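Local coordinates for alpha-aminoadipate/glutamate carrier protein LysW (Sulfolobus tokodaii, PDB 3VPB) that carries covalently attached glutamate and alpha-aminoadipate on its C-terminal end through the enzymes of arginine and lysine biosynthesis, at residues E[7-12]-E[27-32]. Residues are numbered along the deposited sequence; the frame is centred on the assembly and turned at random.
With ZN (zinc ion), chain B.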
ATOM      1  N   PRO E   7      -2.449  25.930  -8.322  1.00 33.38           N
ATOM      2  CA  PRO E   7      -3.601  25.066  -8.581  1.00 34.27           C
ATOM      3  C   PRO E   7      -4.269  24.591  -7.286  1.00 34.92           C
ATOM      4  O   PRO E   7      -5.295  23.899  -7.327  1.00 35.68           O
ATOM      5  CB  PRO E   7      -2.976  23.880  -9.316  1.00 34.87           C
ATOM      6  CG  PRO E   7      -1.601  23.794  -8.780  1.00 34.27           C
ATOM      7  CD  PRO E   7      -1.175  25.217  -8.521  1.00 33.77           C
ATOM      8  N   VAL E   8      -3.688  24.974  -6.152  1.00 35.18           N
ATOM      9  CA  VAL E   8      -4.139  24.525  -4.838  1.00 35.14           C
ATOM     10  C   VAL E   8      -4.855  25.646  -4.098  1.00 35.37           C
ATOM     11  O   VAL E   8      -5.980  25.450  -3.631  1.00 35.21           O
ATOM     12  CB  VAL E   8      -2.961  23.975  -3.999  1.00 35.00           C
ATOM     13  CG1 VAL E   8      -3.387  23.705  -2.545  1.00 35.68           C
ATOM     14  CG2 VAL E   8      -2.406  22.718  -4.643  1.00 34.52           C
ATOM     15  N   CYS E   9      -4.213  26.814  -4.004  1.00 35.56           N
ATOM     16  CA  CYS E   9      -4.744  27.942  -3.233  1.00 35.94           C
ATOM     17  C   CYS E   9      -5.147  29.172  -4.053  1.00 37.38           C
ATOM     18  O   CYS E   9      -5.744  30.113  -3.511  1.00 37.19           O
ATOM     19  CB  CYS E   9      -3.747  28.366  -2.154  1.00 36.01           C
ATOM     20  SG  CYS E   9      -2.308  29.295  -2.740  1.00 33.20           S
ATOM     21  N   ASN E  10      -4.797  29.173  -5.341  1.00 38.23           N
ATOM     22  CA  ASN E  10      -5.080  30.306  -6.239  1.00 39.87           C
ATOM     23  C   ASN E  10      -4.313  31.582  -5.898  1.00 39.99           C
ATOM     24  O   ASN E  10      -4.588  32.661  -6.433  1.00 40.33           O
ATOM     25  CB  ASN E  10      -6.591  30.566  -6.338  1.00 40.33           C
ATOM     26  CG  ASN E  10      -7.326  29.424  -6.994  1.00 42.90           C
ATOM     27  OD1 ASN E  10      -8.533  29.256  -6.816  1.00 46.07           O
ATOM     28  ND2 ASN E  10      -6.596  28.617  -7.767  1.00 46.69           N
ATOM     29  N   GLY E  11      -3.335  31.446  -5.016  1.00 40.21           N
ATOM     30  CA  GLY E  11      -2.418  32.531  -4.730  1.00 40.75           C
ATOM     31  C   GLY E  11      -1.542  32.789  -5.945  1.00 41.01           C
ATOM     32  O   GLY E  11      -1.602  32.065  -6.942  1.00 40.78           O
ATOM     33  N   ASP E  12      -0.732  33.834  -5.866  1.00 41.31           N
ATOM     34  CA  ASP E  12       0.179  34.135  -6.948  1.00 41.40           C
ATOM     35  C   ASP E  12       1.513  33.454  -6.689  1.00 40.91           C
ATOM     36  O   ASP E  12       2.056  33.524  -5.581  1.00 40.32           O
ATOM     37  CB  ASP E  12       0.317  35.654  -7.153  1.00 41.71           C
ATOM     38  CG  ASP E  12      -0.778  36.229  -8.060  1.00 42.69           C
ATOM     39  OD1 ASP E  12      -1.627  35.463  -8.564  1.00 43.56           O
ATOM     40  OD2 ASP E  12      -0.783  37.459  -8.287  1.00 44.67           O
ATOM     41  N   HIS E  27       5.015  26.331  -2.596  1.00 32.86           N
ATOM     42  CA  HIS E  27       4.203  27.500  -2.357  1.00 32.38           C
ATOM     43  C   HIS E  27       3.834  27.621  -0.889  1.00 32.07           C
ATOM     44  O   HIS E  27       3.816  26.625  -0.165  1.00 31.41           O
ATOM     45  CB  HIS E  27       2.960  27.521  -3.248  1.00 31.91           C
ATOM     46  CG  HIS E  27       2.365  28.883  -3.385  1.00 33.01           C
ATOM     47  ND1 HIS E  27       1.019  29.132  -3.222  1.00 33.50           N
ATOM     48  CD2 HIS E  27       2.948  30.088  -3.610  1.00 34.14           C
ATOM     49  CE1 HIS E  27       0.792  30.426  -3.387  1.00 33.25           C
ATOM     50  NE2 HIS E  27       1.946  31.028  -3.612  1.00 33.93           N
ATOM     51  N   GLU E  28       3.526  28.851  -0.480  1.00 31.87           N
ATOM     52  CA  GLU E  28       3.324  29.203   0.937  1.00 32.23           C
ATOM     53  C   GLU E  28       2.084  28.548   1.558  1.00 31.14           C
ATOM     54  O   GLU E  28       1.934  28.530   2.774  1.00 30.97           O
ATOM     55  CB  GLU E  28       3.256  30.728   1.101  1.00 32.59           C
ATOM     56  CG  GLU E  28       2.453  31.413  -0.011  1.00 36.35           C
ATOM     57  CD  GLU E  28       1.973  32.813   0.333  1.00 40.72           C
ATOM     58  OE1 GLU E  28       0.837  33.145  -0.075  1.00 42.15           O
ATOM     59  OE2 GLU E  28       2.722  33.575   0.991  1.00 43.04           O
ATOM     60  N   CYS E  29       1.211  28.019   0.710  1.00 30.22           N
ATOM     61  CA  CYS E  29       0.024  27.285   1.155  1.00 29.39           C
ATOM     62  C   CYS E  29       0.336  25.887   1.711  1.00 29.10           C
ATOM     63  O   CYS E  29      -0.525  25.255   2.328  1.00 28.55           O
ATOM     64  CB  CYS E  29      -0.964  27.155  -0.002  1.00 29.20           C
ATOM     65  SG  CYS E  29      -0.337  26.223  -1.415  1.00 28.72           S
ATOM     66  N   GLY E  30       1.548  25.401   1.457  1.00 28.60           N
ATOM     67  CA  GLY E  30       1.961  24.054   1.856  1.00 29.06           C
ATOM     68  C   GLY E  30       2.046  23.070   0.694  1.00 29.37           C
ATOM     69  O   GLY E  30       2.448  21.918   0.875  1.00 29.75           O
ATOM     70  N   ALA E  31       1.663  23.515  -0.501  1.00 28.67           N
ATOM     71  CA  ALA E  31       1.680  22.643  -1.673  1.00 28.91           C
ATOM     72  C   ALA E  31       3.062  22.607  -2.313  1.00 28.73           C
ATOM     73  O   ALA E  31       3.790  23.611  -2.336  1.00 28.21           O
ATOM     74  CB  ALA E  31       0.632  23.074  -2.694  1.00 28.63           C
ATOM     75  N   GLN E  32       3.418  21.424  -2.797  1.00 28.61           N
ATOM     76  CA  GLN E  32       4.573  21.239  -3.657  1.00 29.11           C
ATOM     77  C   GLN E  32       4.023  21.162  -5.069  1.00 28.34           C
ATOM     78  O   GLN E  32       3.041  20.454  -5.308  1.00 28.65           O
ATOM     79  CB  GLN E  32       5.296  19.949  -3.299  1.00 29.67           C
ATOM     80  CG  GLN E  32       6.345  20.103  -2.187  1.00 34.11           C
ATOM     81  CD  GLN E  32       7.736  20.348  -2.738  1.00 39.70           C
ATOM     82  OE1 GLN E  32       8.603  19.467  -2.702  1.00 42.01           O
ATOM     83  NE2 GLN E  32       7.953  21.544  -3.281  1.00 41.58           N
TER
HETATM   84 ZN    ZN B 100      -0.608  27.760  -3.140  1.00 28.46          ZN
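Cys9 and Cys29 reach toward each other from two loops and meet at a zinc ion, which His27 also binds; Cys6 supplies the fourth ligand. Both thiolates lie 2.3 Å from the metal, Cys9 SG and Cys29 SG alike, while His27 ND1 approaches to 2.1 Å. With both sulfurs on the zinc, the two methylenes pack against each other beside the ion, Cys9 CB 3.7 Å from Cys29 CB. His27 holds its ring with CG anti to the backbone N, chi1 -160°, which brings ND1 to the zinc and sets Cys9 SG in plane at the ND1-CE1 edge, close by because sulfur and nitrogen share one metal.

The far nitrogen of the same ring, NE2, donates to Asp12 O at 3.2 Å. This bond is bent, 138° at the hydrogen: the oxygen is tilted from the ring plane and the donor stands above the carbonyl plane. Histidine suits the position because its two nitrogens can serve metal and backbone at once, limiting rotation of the ring. The CG of Glu28 lies above one of its faces, offset toward the rim.

Beside the metal ligands, Val8 CG2 rests on Ala31 CB at 3.6 Å, and Val8 CG1 lies 4.1 Å from Cys29 SG, a looser contact; the short alanine methyl lets the branched valine come close. A type I turn from His27 to Gly30 presents both ligands of its loop, with glycine accommodating the positive phi at its end.

The pair of loops forms the metal-binding end of a zinc ribbon. Backbone amides assist the sulfurs: Gly11 N donates to Cys9 SG and Ala31 N to Cys29 SG. Such N-H groups probably spread the negative charge of these two thiolates, consistent with a structural zinc site tying the two loops together.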